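Local structure of beta-galacturonidase (Eisenbergiella tayi, 6NCW) at residues A[73-79]-A[92-98]; A[37-43]-A[55-59]. The protein acts as a glycoside hydrolase of family 2, a beta-galacturonidase that probably cleaves terminal beta-linked galacturonic acid from its substrates. All blocks are in the same frame, centred on the assembly; numbering follows the deposited sequence.

Contact 1 (A[73-79]-A[92-98]); sequences KGVSHTA and YNAYTPF
His-77 and Tyr-92 meet where strand 78-83 begins and strand 86-92 ends. From its CB, 4.0 Å from Ala-94 CB, the His-77 side chain turns back over its own backbone (chi1 58°), which brings ND1 to 3.9 Å from CE1 of Tyr-92, the two ring planes inclined at 60°. ND1 and Thr-78 OG1, in the plane of the imidazole, are hydrogen-bonded at 2.8 Å, while NE2 bonds to the carbonyl of Ser-119; two polar partners thus fix the ring's rotation. Past the cis peptide that precedes His-77, His-77 O accepts a hydrogen bond from Asn-93 N at 2.9 Å. Ala-94, small enough to enter the bend, sets its CB 3.3 Å from Ser-76 OG, which is hydrogen-bonded to Ser-139 OG, and its CA makes a nearly straight CA-H...O contact with Val-75 O (3.4 Å). A water accepts from Val-75 N and lies within hydrogen-bonding distance of Asn-93 O and Thr-96 O. Beyond it, Phe-98 CZ packs against Val-75 CG2 and Ala-79 CB. Asn-93 OD1 hydrogen-bonds His-335 ND1, and the Asn-93 side chain is about 10 Å from that of the galacturonate-binding His-312. Thr-78 and Tyr-92 form an antiparallel non-hydrogen-bonded pair at the open end of the beta hairpin 78-92.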
ATOM      1  N   LYS A  73     -35.416   0.661 -14.741  1.00 20.88           N
ATOM      2  CA  LYS A  73     -34.379   1.470 -15.374  1.00 22.89           C
ATOM      3  C   LYS A  73     -33.119   0.670 -15.697  1.00 22.68           C
ATOM      4  O   LYS A  73     -32.366   1.066 -16.590  1.00 23.54           O
ATOM      5  CB  LYS A  73     -34.017   2.663 -14.488  1.00 23.33           C
ATOM      6  CG  LYS A  73     -35.124   3.712 -14.361  1.00 22.47           C
ATOM      7  CD  LYS A  73     -35.395   4.419 -15.680  1.00 23.65           C
ATOM      8  CE  LYS A  73     -36.399   5.566 -15.468  1.00 27.81           C
ATOM      9  NZ  LYS A  73     -36.731   6.282 -16.729  1.00 29.77           N
ATOM     10  N   GLY A  74     -32.869  -0.427 -14.992  1.00 17.41           N
ATOM     11  CA  GLY A  74     -31.828  -1.347 -15.391  1.00 17.94           C
ATOM     12  C   GLY A  74     -31.791  -2.588 -14.528  1.00 19.68           C
ATOM     13  O   GLY A  74     -31.768  -2.492 -13.301  1.00 19.33           O
ATOM     14  N   VAL A  75     -31.784  -3.762 -15.150  1.00 20.81           N
ATOM     15  CA  VAL A  75     -31.583  -5.030 -14.457  1.00 18.50           C
ATOM     16  C   VAL A  75     -30.392  -5.719 -15.115  1.00 18.16           C
ATOM     17  O   VAL A  75     -30.409  -5.960 -16.332  1.00 18.65           O
ATOM     18  CB  VAL A  75     -32.833  -5.927 -14.507  1.00 22.66           C
ATOM     19  CG1 VAL A  75     -32.576  -7.237 -13.766  1.00 18.54           C
ATOM     20  CG2 VAL A  75     -34.083  -5.208 -13.941  1.00 16.38           C
ATOM     21  N   SER A  76     -29.368  -6.055 -14.314  1.00 19.39           N
ATOM     22  CA  SER A  76     -28.130  -6.636 -14.832  1.00 20.72           C
ATOM     23  C   SER A  76     -28.172  -8.161 -14.773  1.00 19.94           C
ATOM     24  O   SER A  76     -28.332  -8.728 -13.691  1.00 24.70           O
ATOM     25  CB  SER A  76     -26.923  -6.134 -14.033  1.00 20.29           C
ATOM     26  OG  SER A  76     -26.719  -4.746 -14.195  1.00 21.61           O
ATOM     27  N   HIS A  77     -28.017  -8.833 -15.921  1.00 22.09           N
ATOM     28  CA  HIS A  77     -28.157  -8.240 -17.252  1.00 23.66           C
ATOM     29  C   HIS A  77     -29.379  -8.835 -17.996  1.00 24.97           C
ATOM     30  O   HIS A  77     -29.826  -8.296 -18.996  1.00 25.87           O
ATOM     31  CB  HIS A  77     -26.879  -8.416 -18.087  1.00 24.94           C
ATOM     32  CG  HIS A  77     -26.448  -9.835 -18.295  1.00 21.82           C
ATOM     33  ND1 HIS A  77     -27.251 -10.785 -18.890  1.00 26.04           N
ATOM     34  CD2 HIS A  77     -25.272 -10.450 -18.036  1.00 21.77           C
ATOM     35  CE1 HIS A  77     -26.598 -11.930 -18.966  1.00 24.90           C
ATOM     36  NE2 HIS A  77     -25.389 -11.752 -18.462  1.00 25.49           N
ATOM     37  N   THR A  78     -29.926  -9.935 -17.481  1.00 23.00           N
ATOM     38  CA  THR A  78     -31.104 -10.572 -18.055  1.00 26.27           C
ATOM     39  C   THR A  78     -32.191 -10.668 -16.990  1.00 23.52           C
ATOM     40  O   THR A  78     -31.930 -11.155 -15.886  1.00 23.05           O
ATOM     41  CB  THR A  78     -30.722 -11.952 -18.612  1.00 27.34           C
ATOM     42  OG1 THR A  78     -29.747 -11.773 -19.660  1.00 27.17           O
ATOM     43  CG2 THR A  78     -31.939 -12.696 -19.164  1.00 25.14           C
ATOM     44  N   ALA A  79     -33.409 -10.218 -17.323  1.00 24.55           N
ATOM     45  CA  ALA A  79     -34.495 -10.055 -16.354  1.00 23.66           C
ATOM     46  C   ALA A  79     -35.729 -10.856 -16.745  1.00 23.09           C
ATOM     47  O   ALA A  79     -36.060 -10.954 -17.926  1.00 21.38           O
ATOM     48  CB  ALA A  79     -34.914  -8.577 -16.227  1.00 19.96           C
ATOM     49  N   TYR A  92     -33.311  -8.161 -21.887  1.00 23.26           N
ATOM     50  CA  TYR A  92     -31.878  -8.378 -21.996  1.00 21.67           C
ATOM     51  C   TYR A  92     -31.203  -7.028 -22.179  1.00 24.26           C
ATOM     52  O   TYR A  92     -31.716  -6.166 -22.911  1.00 22.46           O
ATOM     53  CB  TYR A  92     -31.504  -9.299 -23.173  1.00 21.09           C
ATOM     54  CG  TYR A  92     -30.009  -9.463 -23.328  1.00 21.51           C
ATOM     55  CD1 TYR A  92     -29.340 -10.463 -22.645  1.00 23.91           C
ATOM     56  CD2 TYR A  92     -29.253  -8.590 -24.134  1.00 24.57           C
ATOM     57  CE1 TYR A  92     -27.956 -10.620 -22.760  1.00 22.02           C
ATOM     58  CE2 TYR A  92     -27.857  -8.733 -24.254  1.00 21.13           C
ATOM     59  CZ  TYR A  92     -27.217  -9.750 -23.560  1.00 21.01           C
ATOM     60  OH  TYR A  92     -25.838  -9.939 -23.653  1.00 21.81           O
ATOM     61  N   ASN A  93     -30.052  -6.869 -21.496  1.00 24.76           N
ATOM     62  CA  ASN A  93     -29.123  -5.731 -21.514  1.00 20.64           C
ATOM     63  C   ASN A  93     -29.265  -4.926 -20.231  1.00 22.42           C
ATOM     64  O   ASN A  93     -30.345  -4.411 -19.922  1.00 23.71           O
ATOM     65  CB  ASN A  93     -29.307  -4.810 -22.721  1.00 20.09           C
ATOM     66  CG  ASN A  93     -28.099  -3.898 -22.954  1.00 22.90           C
ATOM     67  OD1 ASN A  93     -26.952  -4.358 -22.968  1.00 27.35           O
ATOM     68  ND2 ASN A  93     -28.353  -2.615 -23.148  1.00 20.97           N
ATOM     69  N   ALA A  94     -28.164  -4.800 -19.491  1.00 21.32           N
ATOM     70  CA  ALA A  94     -28.199  -4.212 -18.158  1.00 20.57           C
ATOM     71  C   ALA A  94     -28.451  -2.713 -18.184  1.00 22.79           C
ATOM     72  O   ALA A  94     -28.801  -2.135 -17.149  1.00 22.87           O
ATOM     73  CB  ALA A  94     -26.872  -4.480 -17.434  1.00 20.95           C
ATOM     74  N   TYR A  95     -28.263  -2.067 -19.325  1.00 19.25           N
ATOM     75  CA  TYR A  95     -27.955  -0.653 -19.329  1.00 20.34           C
ATOM     76  C   TYR A  95     -29.030   0.217 -19.957  1.00 21.49           C
ATOM     77  O   TYR A  95     -28.846   1.435 -20.018  1.00 20.20           O
ATOM     78  CB  TYR A  95     -26.608  -0.428 -20.042  1.00 21.24           C
ATOM     79  CG  TYR A  95     -25.469  -1.266 -19.515  1.00 18.94           C
ATOM     80  CD1 TYR A  95     -24.896  -0.999 -18.273  1.00 19.67           C
ATOM     81  CD2 TYR A  95     -24.937  -2.317 -20.275  1.00 21.51           C
ATOM     82  CE1 TYR A  95     -23.809  -1.757 -17.792  1.00 18.62           C
ATOM     83  CE2 TYR A  95     -23.864  -3.073 -19.814  1.00 19.60           C
ATOM     84  CZ  TYR A  95     -23.309  -2.797 -18.572  1.00 23.23           C
ATOM     85  OH  TYR A  95     -22.255  -3.559 -18.121  1.00 21.39           O
ATOM     86  N   THR A  96     -30.147  -0.368 -20.416  1.00 21.75           N
ATOM     87  CA  THR A  96     -31.244   0.371 -21.010  1.00 21.42           C
ATOM     88  C   THR A  96     -32.550   0.063 -20.271  1.00 24.59           C
ATOM     89  O   THR A  96     -32.744  -1.051 -19.772  1.00 20.22           O
ATOM     90  CB  THR A  96     -31.398   0.035 -22.499  1.00 23.07           C
ATOM     91  OG1 THR A  96     -31.333  -1.386 -22.692  1.00 20.71           O
ATOM     92  CG2 THR A  96     -30.289   0.715 -23.325  1.00 23.17           C
ATOM     93  N   PRO A  97     -33.446   1.038 -20.162  1.00 26.10           N
ATOM     94  CA  PRO A  97     -34.689   0.826 -19.410  1.00 24.32           C
ATOM     95  C   PRO A  97     -35.714   0.059 -20.233  1.00 24.68           C
ATOM     96  O   PRO A  97     -35.642  -0.017 -21.462  1.00 23.11           O
ATOM     97  CB  PRO A  97     -35.175   2.250 -19.111  1.00 23.67           C
ATOM     98  CG  PRO A  97     -34.591   3.089 -20.197  1.00 23.01           C
ATOM     99  CD  PRO A  97     -33.332   2.407 -20.698  1.00 21.49           C
ATOM    100  N   PHE A  98     -36.651  -0.553 -19.519  1.00 21.80           N
ATOM    101  CA  PHE A  98     -37.753  -1.288 -20.139  1.00 28.70           C
ATOM    102  C   PHE A  98     -38.952  -1.191 -19.209  1.00 28.42           C
ATOM    103  O   PHE A  98     -38.831  -0.740 -18.067  1.00 29.87           O
ATOM    104  CB  PHE A  98     -37.390  -2.760 -20.433  1.00 25.49           C
ATOM    105  CG  PHE A  98     -37.079  -3.606 -19.184  1.00 27.00           C
ATOM    106  CD1 PHE A  98     -35.828  -3.553 -18.579  1.00 23.64           C
ATOM    107  CD2 PHE A  98     -38.032  -4.465 -18.652  1.00 20.36           C
ATOM    108  CE1 PHE A  98     -35.533  -4.340 -17.464  1.00 22.97           C
ATOM    109  CE2 PHE A  98     -37.756  -5.251 -17.538  1.00 23.68           C
ATOM    110  CZ  PHE A  98     -36.496  -5.192 -16.939  1.00 24.91           C
TER
HETATM  111  O   HOH W   1     -32.102  -3.297 -17.961  1.00 22.04           O

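Contact 2 (A[37-43]-A[55-59])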
ATOM      1  N   ALA A  37     -31.758  -6.978   0.681  1.00 23.16           N
ATOM      2  CA  ALA A  37     -30.778  -6.402  -0.207  1.00 19.47           C
ATOM      3  C   ALA A  37     -31.241  -5.036  -0.699  1.00 22.25           C
ATOM      4  O   ALA A  37     -32.445  -4.802  -0.846  1.00 22.95           O
ATOM      5  CB  ALA A  37     -30.534  -7.323  -1.406  1.00 17.71           C
ATOM      6  N   PRO A  38     -30.315  -4.109  -0.951  1.00 20.79           N
ATOM      7  CA  PRO A  38     -30.711  -2.802  -1.496  1.00 17.75           C
ATOM      8  C   PRO A  38     -31.063  -2.853  -2.978  1.00 20.85           C
ATOM      9  O   PRO A  38     -30.430  -3.552  -3.775  1.00 23.49           O
ATOM     10  CB  PRO A  38     -29.467  -1.938  -1.261  1.00 23.30           C
ATOM     11  CG  PRO A  38     -28.328  -2.922  -1.272  1.00 23.23           C
ATOM     12  CD  PRO A  38     -28.879  -4.165  -0.610  1.00 20.88           C
ATOM     13  N   VAL A  39     -32.075  -2.074  -3.351  1.00 19.84           N
ATOM     14  CA  VAL A  39     -32.412  -1.828  -4.746  1.00 19.18           C
ATOM     15  C   VAL A  39     -32.487  -0.316  -4.897  1.00 22.69           C
ATOM     16  O   VAL A  39     -33.221   0.343  -4.157  1.00 21.17           O
ATOM     17  CB  VAL A  39     -33.742  -2.484  -5.161  1.00 20.67           C
ATOM     18  CG1 VAL A  39     -34.134  -2.066  -6.575  1.00 18.66           C
ATOM     19  CG2 VAL A  39     -33.646  -4.020  -5.077  1.00 18.81           C
ATOM     20  N   PRO A  40     -31.717   0.308  -5.815  1.00 18.97           N
ATOM     21  CA  PRO A  40     -30.721  -0.301  -6.712  1.00 21.94           C
ATOM     22  C   PRO A  40     -29.543  -0.932  -5.971  1.00 17.37           C
ATOM     23  O   PRO A  40     -29.264  -0.548  -4.829  1.00 17.56           O
ATOM     24  CB  PRO A  40     -30.228   0.881  -7.561  1.00 18.63           C
ATOM     25  CG  PRO A  40     -30.460   2.070  -6.695  1.00 24.21           C
ATOM     26  CD  PRO A  40     -31.737   1.776  -5.941  1.00 21.08           C
ATOM     27  N   GLY A  41     -28.886  -1.887  -6.616  1.00 16.16           N
ATOM     28  CA  GLY A  41     -27.730  -2.563  -6.025  1.00 19.12           C
ATOM     29  C   GLY A  41     -27.220  -3.641  -6.962  1.00 19.63           C
ATOM     30  O   GLY A  41     -27.914  -4.074  -7.891  1.00 19.79           O
ATOM     31  N   CYS A  42     -25.990  -4.070  -6.706  1.00 20.21           N
ATOM     32  CA  CYS A  42     -25.405  -5.209  -7.405  1.00 19.39           C
ATOM     33  C   CYS A  42     -25.050  -6.260  -6.375  1.00 21.43           C
ATOM     34  O   CYS A  42     -24.460  -5.930  -5.341  1.00 19.53           O
ATOM     35  CB  CYS A  42     -24.150  -4.809  -8.190  1.00 19.16           C
ATOM     36  SG  CYS A  42     -24.518  -3.661  -9.510  1.00 22.94           S
ATOM     37  N   TRP A  43     -25.387  -7.522  -6.654  1.00 19.25           N
ATOM     38  CA  TRP A  43     -25.158  -8.496  -5.596  1.00 20.01           C
ATOM     39  C   TRP A  43     -23.685  -8.830  -5.416  1.00 18.74           C
ATOM     40  O   TRP A  43     -23.332  -9.436  -4.402  1.00 18.25           O
ATOM     41  CB  TRP A  43     -25.967  -9.771  -5.833  1.00 17.37           C
ATOM     42  CG  TRP A  43     -25.569 -10.596  -7.003  1.00 17.33           C
ATOM     43  CD1 TRP A  43     -24.329 -11.143  -7.264  1.00 20.72           C
ATOM     44  CD2 TRP A  43     -26.420 -11.000  -8.071  1.00 15.91           C
ATOM     45  NE1 TRP A  43     -24.372 -11.861  -8.435  1.00 18.42           N
ATOM     46  CE2 TRP A  43     -25.641 -11.791  -8.953  1.00 19.87           C
ATOM     47  CE3 TRP A  43     -27.772 -10.757  -8.383  1.00 16.86           C
ATOM     48  CZ2 TRP A  43     -26.171 -12.350 -10.130  1.00 18.04           C
ATOM     49  CZ3 TRP A  43     -28.297 -11.312  -9.551  1.00 17.31           C
ATOM     50  CH2 TRP A  43     -27.491 -12.099 -10.411  1.00 19.92           C
ATOM     51  N   GLN A  55     -28.365 -16.964 -11.612  1.00 19.44           N
ATOM     52  CA  GLN A  55     -29.662 -16.343 -11.374  1.00 19.19           C
ATOM     53  C   GLN A  55     -29.868 -16.043  -9.897  1.00 19.31           C
ATOM     54  O   GLN A  55     -29.399 -16.776  -9.021  1.00 18.28           O
ATOM     55  CB  GLN A  55     -30.809 -17.256 -11.816  1.00 25.40           C
ATOM     56  CG  GLN A  55     -30.803 -17.678 -13.268  1.00 24.78           C
ATOM     57  CD  GLN A  55     -31.924 -18.655 -13.543  1.00 36.22           C
ATOM     58  OE1 GLN A  55     -32.103 -19.619 -12.800  1.00 32.02           O
ATOM     59  NE2 GLN A  55     -32.700 -18.402 -14.593  1.00 32.01           N
ATOM     60  N   ALA A  56     -30.639 -14.996  -9.628  1.00 18.00           N
ATOM     61  CA  ALA A  56     -31.066 -14.707  -8.270  1.00 24.25           C
ATOM     62  C   ALA A  56     -32.445 -14.063  -8.327  1.00 21.96           C
ATOM     63  O   ALA A  56     -32.857 -13.544  -9.363  1.00 23.86           O
ATOM     64  CB  ALA A  56     -30.062 -13.808  -7.551  1.00 20.04           C
ATOM     65  N   SER A  57     -33.169 -14.109  -7.211  1.00 22.41           N
ATOM     66  CA  SER A  57     -34.522 -13.563  -7.157  1.00 23.12           C
ATOM     67  C   SER A  57     -34.593 -12.358  -6.225  1.00 21.17           C
ATOM     68  O   SER A  57     -34.122 -12.421  -5.084  1.00 27.05           O
ATOM     69  CB  SER A  57     -35.531 -14.628  -6.713  1.00 25.30           C
ATOM     70  OG  SER A  57     -36.532 -14.049  -5.893  1.00 19.62           O
ATOM     71  N   TYR A  58     -35.207 -11.279  -6.708  1.00 21.24           N
ATOM     72  CA  TYR A  58     -35.575 -10.116  -5.904  1.00 23.15           C
ATOM     73  C   TYR A  58     -37.092 -10.027  -5.805  1.00 23.55           C
ATOM     74  O   TYR A  58     -37.788 -10.150  -6.816  1.00 24.25           O
ATOM     75  CB  TYR A  58     -35.064  -8.810  -6.530  1.00 23.81           C
ATOM     76  CG  TYR A  58     -33.562  -8.591  -6.519  1.00 22.53           C
ATOM     77  CD1 TYR A  58     -32.980  -7.699  -5.613  1.00 20.49           C
ATOM     78  CD2 TYR A  58     -32.731  -9.232  -7.440  1.00 19.41           C
ATOM     79  CE1 TYR A  58     -31.609  -7.469  -5.609  1.00 22.84           C
ATOM     80  CE2 TYR A  58     -31.351  -9.007  -7.435  1.00 21.23           C
ATOM     81  CZ  TYR A  58     -30.801  -8.127  -6.518  1.00 20.70           C
ATOM     82  OH  TYR A  58     -29.435  -7.900  -6.495  1.00 24.05           O
ATOM     83  N   SER A  59     -37.614  -9.767  -4.607  1.00 22.51           N
ATOM     84  CA  SER A  59     -39.058  -9.663  -4.471  1.00 24.14           C
ATOM     85  C   SER A  59     -39.434  -8.649  -3.399  1.00 24.30           C
ATOM     86  O   SER A  59     -38.674  -8.390  -2.459  1.00 25.45           O
ATOM     87  CB  SER A  59     -39.679 -11.033  -4.162  1.00 22.67           C
ATOM     88  OG  SER A  59     -38.931 -11.718  -3.166  1.00 24.97           O
TER
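The rings of Tyr-58 and Trp-43 meet edge to edge: CE3 of the indole lies near the plane of the phenol and, in return, Tyr-58 OH lies near the plane of the indole, 3.8 Å from CE3. Obliquely to the phenol come Val-39 CG2, 3.8 Å from CD1, and the methyl of Ala-37, 4.3 Å from CE1. Ala-56 likewise approaches the indole at a slant; its short side chain lets Trp-43 CZ3 come within 3.7 Å of Ala-56 CB. With CG anti to the carbonyl carbon and beside the backbone N (chi1 -69°), the Tyr-58 ring is directed toward 37-43 and spans the gap where the axes of 37-39 and 55-59 approach to 9.4 Å. A tyrosine suits this place because its ring supplies apolar surface while its hydroxyl, buried beside the indole, is satisfied by Tyr-46 OH. Tryptophan answers similarly, with a broad hydrocarbon edge here and NE1 bonded to the carbonyl of Tyr-52. No hydrogen bond joins the two segments. Strand 19-26 runs between strands 35-39 and 55-63 in one antiparallel sheet, and its Phe-23 meets the Tyr-58 ring as well as the methyls of Ala-37 and Ala-56; strand 109-117 flanks 55-63 on its other edge, with Ala-116 touching Trp-43.

How the contacts relate
Both contacts are buried and reach the same six-stranded antiparallel sheet, but from different ends of its strand order: contact 2 involves the outermost strand 35-39 and strand 55-63, contact 1 the outermost strand 86-92 and its neighbour 78-83. Strand 109-117 lies between 55-63 and 78-83 and touches side chains of both. Their centres are 13 Å apart, and they do not touch. Contact 1, nearer the middle of the chain and facing the barrel, relies on backbone polarity, a bridging water and small residues at a bend. Contact 2, away from the annotated sites, is mostly side-chain packing, aromatic and aliphatic. Pro-38, directed away from 55-59, packs on Gln-294 of a second subunit.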